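Local structure of MrsD protein (Bacillus sp., 1P3Y) at residues Gly23-Leu28 against Ser56-His61; Thr45-Ile50 against Ser64-Asn69. The protein catalyses the oxidative decarboxylation of the C-terminal cysteine of the mersacidin precursor to an aminoenethiol, using one bound FAD per subunit of a homododecamer. All coordinates share one frame; numbering follows the deposited sequence.

Contact 1. Residues Gly23-Leu28 against Ser56-His61. With FAD (flavin-adenine dinucleotide), chain B.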
loop_
_atom_site.group_PDB
_atom_site.type_symbol
_atom_site.label_atom_id
_atom_site.label_comp_id
_atom_site.label_asym_id
_atom_site.label_seq_id
_atom_site.Cartn_x
_atom_site.Cartn_y
_atom_site.Cartn_z
ATOM N N GLY A 23 -18.470 26.680 3.920
ATOM C CA GLY A 23 -18.554 27.907 4.692
ATOM C C GLY A 23 -19.003 27.731 6.137
ATOM O O GLY A 23 -19.251 28.714 6.851
ATOM N N ILE A 24 -19.089 26.489 6.595
ATOM C CA ILE A 24 -19.548 26.242 7.957
ATOM C C ILE A 24 -18.865 27.059 9.082
ATOM O O ILE A 24 -19.438 27.196 10.164
ATOM C CB ILE A 24 -19.466 24.718 8.298
ATOM C CG1 ILE A 24 -20.394 24.395 9.477
ATOM C CG2 ILE A 24 -18.020 24.316 8.631
ATOM C CD1 ILE A 24 -21.846 24.501 9.129
ATOM N N SER A 25 -17.666 27.601 8.855
ATOM C CA SER A 25 -16.994 28.377 9.912
ATOM C C SER A 25 -17.787 29.633 10.318
ATOM O O SER A 25 -17.736 30.075 11.472
ATOM C CB SER A 25 -15.603 28.806 9.470
ATOM O OG SER A 25 -15.698 29.676 8.362
ATOM N N SER A 26 -18.506 30.208 9.359
ATOM C CA SER A 26 -19.324 31.388 9.609
ATOM C C SER A 26 -20.336 31.114 10.725
ATOM O O SER A 26 -20.544 31.947 11.618
ATOM C CB SER A 26 -20.061 31.775 8.331
ATOM O OG SER A 26 -19.144 31.875 7.254
ATOM N N TYR A 27 -20.971 29.946 10.669
ATOM C CA TYR A 27 -21.937 29.583 11.685
ATOM C C TYR A 27 -21.195 29.196 12.942
ATOM O O TYR A 27 -21.494 29.680 14.031
ATOM C CB TYR A 27 -22.814 28.415 11.216
ATOM C CG TYR A 27 -23.669 28.751 10.006
ATOM C CD1 TYR A 27 -23.108 28.827 8.719
ATOM C CD2 TYR A 27 -25.033 29.033 10.148
ATOM C CE1 TYR A 27 -23.888 29.176 7.603
ATOM C CE2 TYR A 27 -25.816 29.389 9.049
ATOM C CZ TYR A 27 -25.240 29.457 7.785
ATOM O OH TYR A 27 -26.023 29.812 6.711
ATOM N N LEU A 28 -20.203 28.332 12.773
ATOM C CA LEU A 28 -19.416 27.836 13.889
ATOM C C LEU A 28 -18.796 28.930 14.755
ATOM O O LEU A 28 -18.877 28.863 15.984
ATOM C CB LEU A 28 -18.327 26.877 13.369
ATOM C CG LEU A 28 -18.466 25.372 13.672
ATOM C CD1 LEU A 28 -19.870 24.897 13.372
ATOM C CD2 LEU A 28 -17.456 24.582 12.852
ATOM N N SER A 56 -11.823 21.556 12.502
ATOM C CA SER A 56 -11.445 21.554 13.911
ATOM C C SER A 56 -10.852 22.886 14.360
ATOM O O SER A 56 -10.686 23.135 15.556
ATOM C CB SER A 56 -10.456 20.426 14.206
ATOM O OG SER A 56 -9.170 20.744 13.714
ATOM N N TYR A 57 -10.501 23.739 13.410
ATOM C CA TYR A 57 -9.965 25.043 13.778
ATOM C C TYR A 57 -11.103 25.999 14.184
ATOM O O TYR A 57 -10.851 27.101 14.671
ATOM C CB TYR A 57 -9.209 25.666 12.603
ATOM C CG TYR A 57 -7.967 24.917 12.208
ATOM C CD1 TYR A 57 -7.861 24.316 10.958
ATOM C CD2 TYR A 57 -6.904 24.778 13.093
ATOM C CE1 TYR A 57 -6.731 23.589 10.598
ATOM C CE2 TYR A 57 -5.768 24.056 12.738
ATOM C CZ TYR A 57 -5.690 23.461 11.489
ATOM O OH TYR A 57 -4.568 22.748 11.122
ATOM N N PHE A 58 -12.352 25.576 13.982
ATOM C CA PHE A 58 -13.502 26.426 14.278
ATOM C C PHE A 58 -14.456 25.866 15.310
ATOM O O PHE A 58 -15.595 26.337 15.413
ATOM C CB PHE A 58 -14.286 26.710 12.989
ATOM C CG PHE A 58 -13.425 27.145 11.839
ATOM C CD1 PHE A 58 -13.260 26.323 10.728
ATOM C CD2 PHE A 58 -12.787 28.382 11.858
ATOM C CE1 PHE A 58 -12.473 26.728 9.645
ATOM C CE2 PHE A 58 -11.992 28.807 10.779
ATOM C CZ PHE A 58 -11.835 27.977 9.666
ATOM N N CYS A 59 -14.016 24.865 16.065
ATOM C CA CYS A 59 -14.874 24.273 17.074
ATOM C C CYS A 59 -14.025 23.480 18.035
ATOM O O CYS A 59 -12.817 23.387 17.850
ATOM C CB CYS A 59 -15.926 23.376 16.424
ATOM S SG CYS A 59 -15.251 21.901 15.673
ATOM N N ASP A 60 -14.651 22.885 19.045
ATOM C CA ASP A 60 -13.912 22.143 20.061
ATOM C C ASP A 60 -13.485 20.725 19.715
ATOM O O ASP A 60 -12.472 20.234 20.227
ATOM C CB ASP A 60 -14.715 22.132 21.363
ATOM C CG ASP A 60 -15.046 23.537 21.842
ATOM O OD1 ASP A 60 -16.244 23.831 22.065
ATOM O OD2 ASP A 60 -14.107 24.355 21.982
ATOM N N HIS A 61 -14.244 20.055 18.860
ATOM C CA HIS A 61 -13.891 18.696 18.491
ATOM C C HIS A 61 -14.730 18.275 17.314
ATOM O O HIS A 61 -15.876 18.682 17.194
ATOM C CB HIS A 61 -14.137 17.740 19.653
ATOM C CG HIS A 61 -13.644 16.351 19.400
ATOM N ND1 HIS A 61 -12.303 16.022 19.419
ATOM C CD2 HIS A 61 -14.308 15.216 19.076
ATOM C CE1 HIS A 61 -12.166 14.742 19.116
ATOM N NE2 HIS A 61 -13.367 14.230 18.903
HETATM P PA FAD B . 4.096 24.887 1.071
HETATM O O1A FAD B . 2.681 24.385 1.334
HETATM O O2A FAD B . 4.722 24.587 -0.278
HETATM O O5B FAD B . 5.145 24.330 2.203
HETATM C C5B FAD B . 4.740 23.778 3.491
HETATM C C4B FAD B . 4.690 22.255 3.470
HETATM O O4B FAD B . 4.586 21.792 2.128
HETATM C C3B FAD B . 5.942 21.561 4.036
HETATM O O3B FAD B . 5.480 20.821 5.162
HETATM C C2B FAD B . 6.447 20.751 2.887
HETATM O O2B FAD B . 7.125 19.549 3.116
HETATM C C1B FAD B . 5.208 20.540 2.021
HETATM N N9A FAD B . 5.361 20.292 0.550
HETATM C C8A FAD B . 5.776 21.172 -0.541
HETATM N N7A FAD B . 5.797 20.601 -1.725
HETATM C C5A FAD B . 5.375 19.254 -1.479
HETATM C C6A FAD B . 5.187 18.086 -2.318
HETATM N N6A FAD B . 5.385 18.112 -3.646
HETATM N N1A FAD B . 4.772 16.867 -1.699
HETATM C C2A FAD B . 4.558 16.784 -0.350
HETATM N N3A FAD B . 4.704 17.880 0.551
HETATM C C4A FAD B . 5.141 19.083 -0.170
HETATM N N1 FAD B . 1.844 30.979 7.257
HETATM C C2 FAD B . 1.651 32.304 6.887
HETATM O O2 FAD B . 2.626 33.008 6.510
HETATM N N3 FAD B . 0.358 32.848 6.938
HETATM C C4 FAD B . -0.832 32.139 7.354
HETATM O O4 FAD B . -1.974 32.742 7.373
HETATM C C4X FAD B . -0.609 30.809 7.703
HETATM N N5 FAD B . -1.767 30.053 8.097
HETATM C C5X FAD B . -1.573 28.675 8.431
HETATM C C6 FAD B . -2.688 27.875 8.828
HETATM C C7 FAD B . -2.577 26.466 9.178
HETATM C C7M FAD B . -3.864 25.691 9.583
HETATM C C8 FAD B . -1.235 25.843 9.120
HETATM C C8M FAD B . -0.967 24.389 9.447
HETATM C C9 FAD B . -0.108 26.588 8.737
HETATM C C9A FAD B . -0.219 27.997 8.389
HETATM N N10 FAD B . 0.909 28.902 7.972
HETATM C C10 FAD B . 0.719 30.252 7.641
HETATM C "C1'" FAD B . 2.216 28.319 7.914
HETATM C "C2'" FAD B . 2.738 27.935 6.578
HETATM O "O2'" FAD B . 1.807 26.910 6.005
HETATM C "C3'" FAD B . 4.085 27.322 6.681
HETATM O "O3'" FAD B . 5.121 28.312 6.861
HETATM C "C4'" FAD B . 4.495 26.461 5.452
HETATM O "O4'" FAD B . 5.810 25.877 5.740
HETATM C "C5'" FAD B . 4.603 27.213 4.149
HETATM O "O5'" FAD B . 3.330 27.271 3.487
HETATM P P FAD B . 3.203 27.574 1.944
HETATM O O1P FAD B . 1.766 27.549 1.646
HETATM O O2P FAD B . 3.933 28.859 1.645
HETATM O O3P FAD B . 4.116 26.448 1.231
#
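Phe58 lays one face of its ring against Ser25, and the atom that meets it is a carbon, not the hydroxyl. Ser25 CB stands 3.5 Å from the centroid of the Phe58 ring and only 6° off the ring normal, a CH-pi contact over the middle of the face, with all six ring carbons at nearly equal range. The hydroxyl of Ser25 sits between its backbone N and carbonyl carbon (chi1 64°), which carries OG farther from the aromatic plane than CB. Phe58 reaches this position from the loop between helix 52-55 and strand 61-63.

Leu28, one helical turn after Ser25, continues the same surface of helix 25-31. Its side chain crosses that of Phe58 at about a right angle and meets the root of the phenylalanine, leaving the ring to Ser25: Leu28 CD2 is 3.8 Å from Phe58 CB, while Leu28 CB approaches Phe58 O to 3.5 Å. Methyl CD2 of Leu28 also reaches Cys59, whose CB lies 4.1 Å from it. Leu28 and Cys59 both also touch Val40 of strand 37-42, and Leu28 reaches Ile13 of strand 10-15, so the helix and the loop share a floor on the parallel sheet of this Rossmann-type fold.

Beside Phe58, Tyr57 faces the subunit interface. Ile19 of a neighbouring subunit packs on both aromatic residues, and Tyr57 OH lies 3.4 Å from methyl C7M of an FAD whose hydrogen bonds come largely from that same neighbour.

No hydrogen bond joins the two segments. Helix and loop therefore meet here through van der Waals fit and one CH-pi contact over the face of Phe58, in which the serine C-H is probably made slightly more positive by the attached hydroxyl.

Contact 2. Residues Thr45-Ile50 against Ser64-Asn69. With FAD (flavin-adenine dinucleotide), chain C.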
loop_
_atom_site.group_PDB
_atom_site.type_symbol
_atom_site.label_atom_id
_atom_site.label_comp_id
_atom_site.label_asym_id
_atom_site.label_seq_id
_atom_site.Cartn_x
_atom_site.Cartn_y
_atom_site.Cartn_z
ATOM N N THR A 45 -19.156 12.551 2.832
ATOM C CA THR A 45 -19.174 13.542 1.755
ATOM C C THR A 45 -18.759 14.921 2.246
ATOM O O THR A 45 -18.021 15.641 1.559
ATOM C CB THR A 45 -20.550 13.642 1.128
ATOM O OG1 THR A 45 -21.001 12.327 0.811
ATOM C CG2 THR A 45 -20.496 14.480 -0.155
ATOM N N ALA A 46 -19.232 15.291 3.437
ATOM C CA ALA A 46 -18.853 16.575 4.021
ATOM C C ALA A 46 -17.315 16.642 4.184
ATOM O O ALA A 46 -16.694 17.664 3.832
ATOM C CB ALA A 46 -19.540 16.762 5.362
ATOM N N GLU A 47 -16.702 15.561 4.690
ATOM C CA GLU A 47 -15.248 15.544 4.867
ATOM C C GLU A 47 -14.474 15.656 3.570
ATOM O O GLU A 47 -13.390 16.249 3.563
ATOM C CB GLU A 47 -14.777 14.292 5.581
ATOM C CG GLU A 47 -14.742 14.415 7.061
ATOM C CD GLU A 47 -14.115 13.196 7.715
ATOM O OE1 GLU A 47 -12.861 13.084 7.723
ATOM O OE2 GLU A 47 -14.889 12.344 8.206
ATOM N N ASP A 48 -14.999 15.077 2.486
ATOM C CA ASP A 48 -14.307 15.163 1.197
ATOM C C ASP A 48 -14.306 16.603 0.704
ATOM O O ASP A 48 -13.396 17.024 -0.029
ATOM C CB ASP A 48 -14.969 14.289 0.116
ATOM C CG ASP A 48 -14.827 12.806 0.386
ATOM O OD1 ASP A 48 -13.861 12.428 1.086
ATOM O OD2 ASP A 48 -15.675 12.017 -0.114
ATOM N N LEU A 49 -15.341 17.348 1.077
ATOM C CA LEU A 49 -15.449 18.749 0.678
ATOM C C LEU A 49 -14.563 19.630 1.549
ATOM O O LEU A 49 -13.819 20.477 1.028
ATOM C CB LEU A 49 -16.899 19.220 0.775
ATOM C CG LEU A 49 -17.739 18.712 -0.397
ATOM C CD1 LEU A 49 -19.220 18.972 -0.179
ATOM C CD2 LEU A 49 -17.257 19.396 -1.654
ATOM N N ILE A 50 -14.648 19.430 2.868
ATOM C CA ILE A 50 -13.857 20.204 3.814
ATOM C C ILE A 50 -13.378 19.244 4.906
ATOM O O ILE A 50 -14.165 18.707 5.684
ATOM C CB ILE A 50 -14.698 21.394 4.398
ATOM C CG1 ILE A 50 -13.805 22.304 5.241
ATOM C CG2 ILE A 50 -15.893 20.878 5.230
ATOM C CD1 ILE A 50 -14.532 23.551 5.782
ATOM N N SER A 64 -15.460 12.186 13.311
ATOM C CA SER A 64 -15.481 11.719 11.941
ATOM C C SER A 64 -16.148 10.342 11.819
ATOM O O SER A 64 -16.169 9.556 12.773
ATOM C CB SER A 64 -14.046 11.681 11.421
ATOM O OG SER A 64 -13.991 11.140 10.123
ATOM N N GLU A 65 -16.705 10.072 10.640
ATOM C CA GLU A 65 -17.371 8.800 10.341
ATOM C C GLU A 65 -16.329 7.691 10.408
ATOM O O GLU A 65 -16.648 6.549 10.747
ATOM C CB GLU A 65 -17.995 8.864 8.931
ATOM C CG GLU A 65 -18.785 7.633 8.481
ATOM C CD GLU A 65 -20.003 7.356 9.337
ATOM O OE1 GLU A 65 -20.810 8.279 9.544
ATOM O OE2 GLU A 65 -20.166 6.214 9.800
ATOM N N HIS A 66 -15.085 8.059 10.088
ATOM C CA HIS A 66 -13.941 7.153 10.080
ATOM C C HIS A 66 -13.403 6.873 11.484
ATOM O O HIS A 66 -12.413 6.148 11.644
ATOM C CB HIS A 66 -12.824 7.755 9.228
ATOM C CG HIS A 66 -13.291 8.286 7.909
ATOM N ND1 HIS A 66 -14.074 7.550 7.045
ATOM C CD2 HIS A 66 -13.098 9.485 7.314
ATOM C CE1 HIS A 66 -14.346 8.276 5.975
ATOM N NE2 HIS A 66 -13.766 9.455 6.113
ATOM N N GLY A 67 -14.052 7.446 12.496
ATOM C CA GLY A 67 -13.608 7.252 13.863
ATOM C C GLY A 67 -12.367 8.076 14.157
ATOM O O GLY A 67 -12.112 9.083 13.495
ATOM N N GLU A 68 -11.592 7.650 15.150
ATOM C CA GLU A 68 -10.370 8.358 15.519
ATOM C C GLU A 68 -9.132 7.562 15.103
ATOM O O GLU A 68 -8.481 7.890 14.105
ATOM C CB GLU A 68 -10.350 8.624 17.028
ATOM C CG GLU A 68 -9.171 9.460 17.498
ATOM C CD GLU A 68 -9.297 9.872 18.953
ATOM O OE1 GLU A 68 -10.160 10.732 19.264
ATOM O OE2 GLU A 68 -8.538 9.328 19.786
ATOM N N ASN A 69 -8.800 6.523 15.866
ATOM C CA ASN A 69 -7.638 5.696 15.538
ATOM C C ASN A 69 -8.156 4.358 15.066
ATOM O O ASN A 69 -7.628 3.308 15.434
ATOM C CB ASN A 69 -6.729 5.502 16.760
ATOM C CG ASN A 69 -6.010 6.779 17.161
ATOM O OD1 ASN A 69 -5.296 7.384 16.353
ATOM N ND2 ASN A 69 -6.194 7.199 18.412
HETATM P PA FAD C . -22.851 10.266 3.117
HETATM O O1A FAD C . -21.670 11.206 2.907
HETATM O O2A FAD C . -22.824 9.343 4.320
HETATM O O5B FAD C . -23.094 9.311 1.805
HETATM C C5B FAD C . -22.539 9.583 0.484
HETATM C C4B FAD C . -21.257 8.798 0.229
HETATM O O4B FAD C . -20.687 8.387 1.467
HETATM C C3B FAD C . -21.445 7.498 -0.573
HETATM O O3B FAD C . -20.689 7.685 -1.765
HETATM C C2B FAD C . -20.952 6.435 0.352
HETATM O O2B FAD C . -20.367 5.271 -0.159
HETATM C C1B FAD C . -19.998 7.180 1.282
HETATM N N9A FAD C . -19.736 6.651 2.660
HETATM C C8A FAD C . -20.586 6.585 3.848
HETATM N N7A FAD C . -20.011 6.042 4.899
HETATM C C5A FAD C . -18.692 5.706 4.453
HETATM C C6A FAD C . -17.545 5.077 5.078
HETATM N N6A FAD C . -17.547 4.685 6.362
HETATM N N1A FAD C . -16.371 4.873 4.290
HETATM C C2A FAD C . -16.315 5.252 2.976
HETATM N N3A FAD C . -17.385 5.888 2.281
HETATM C C4A FAD C . -18.549 6.047 3.164
HETATM N N1 FAD C . -27.196 16.540 -1.595
HETATM C C2 FAD C . -28.141 17.346 -0.972
HETATM O O2 FAD C . -29.230 16.856 -0.568
HETATM N N3 FAD C . -27.866 18.711 -0.795
HETATM C C4 FAD C . -26.656 19.383 -1.216
HETATM O O4 FAD C . -26.511 20.649 -1.012
HETATM C C4X FAD C . -25.723 18.546 -1.822
HETATM N N5 FAD C . -24.489 19.161 -2.234
HETATM C C5X FAD C . -23.499 18.319 -2.832
HETATM C C6 FAD C . -22.254 18.876 -3.258
HETATM C C7 FAD C . -21.194 18.088 -3.870
HETATM C C7M FAD C . -19.874 18.801 -4.282
HETATM C C8 FAD C . -21.430 16.639 -4.058
HETATM C C8M FAD C . -20.418 15.693 -4.671
HETATM C C9 FAD C . -22.637 16.044 -3.657
HETATM C C9A FAD C . -23.698 16.832 -3.048
HETATM N N10 FAD C . -25.035 16.318 -2.584
HETATM C C10 FAD C . -26.005 17.142 -1.994
HETATM C "C1'" FAD C . -25.284 14.919 -2.763
HETATM C "C2'" FAD C . -25.131 14.037 -1.577
HETATM O "O2'" FAD C . -23.711 14.144 -1.113
HETATM C "C3'" FAD C . -25.395 12.619 -1.922
HETATM O "O3'" FAD C . -26.807 12.335 -2.018
HETATM C "C4'" FAD C . -24.797 11.592 -0.918
HETATM O "O4'" FAD C . -25.084 10.249 -1.435
HETATM C "C5'" FAD C . -25.348 11.670 0.484
HETATM O "O5'" FAD C . -24.616 12.625 1.267
HETATM P P FAD C . -24.642 12.611 2.844
HETATM O O1P FAD C . -23.785 13.723 3.272
HETATM O O2P FAD C . -26.079 12.650 3.300
HETATM O O3P FAD C . -24.160 11.121 3.246
#
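Ser64 OG has two partners within the chain: it donates to Glu47 OE2 across the contact and accepts from the backbone N of His66 at 3.3 Å. The 2.4 Å separation of Ser64 OG and Glu47 OE2 is shorter than a normal hydrogen bond, so its exact length is doubtful at this resolution. Glu47 arrives from helix 44-49 on a chain extended beyond CG, and its carboxylate also approaches the imidazole obliquely, the two planes 58° apart, with OE2 of Glu47 at 3.5 Å from CD2 of His66.

Ser64 holds OG beside its carbonyl carbon (chi1 176°), within range of His66 N two residues on. The bond from His66 N makes an ST turn, set within a type I beta turn that Gly67 N closes onto Ser64 O at 3.0 Å. This turn leaves strand 61-63, outermost in the Rossmann-type sheet of this chain, whereas helix 44-49 follows the adjacent strand 37-42; Glu47 thus ties the helix to the start of the loop.

Both segments also border FAD. At the helix, Thr45 N donates to phosphate oxygen O1A of FAD at 2.9 Å, and Thr45 OG1 donates to the same oxygen. On the loop, Glu65 CG lies 3.8 Å from adenine N6A of this FAD, while the Glu65 carboxylate accepts from Leu106 N and is hydrogen-bonded to ribose oxygen O3B of a further FAD.

Their centres 14 Å apart, contacts 1 and 2 interlock along the chain: residues 23-28, 45-50, 56-61 and 64-69 follow one another, so the two pairings alternate. The second segments nearly adjoin, meeting around strand 61-63, outermost in the sheet of this chain, which 56-61 leads into and 64-69 leaves. Strand 37-42 lies next to that strand in the sheet; it runs between helix 25-31 of contact 1 and helix 44-49 of contact 2. The two contacts join the loops before and after strand 61-63 to two successive helices. Segments of both also touch the same neighbouring subunit and each lies beside an FAD, placing this part of the fold at a subunit interface of the dodecamer.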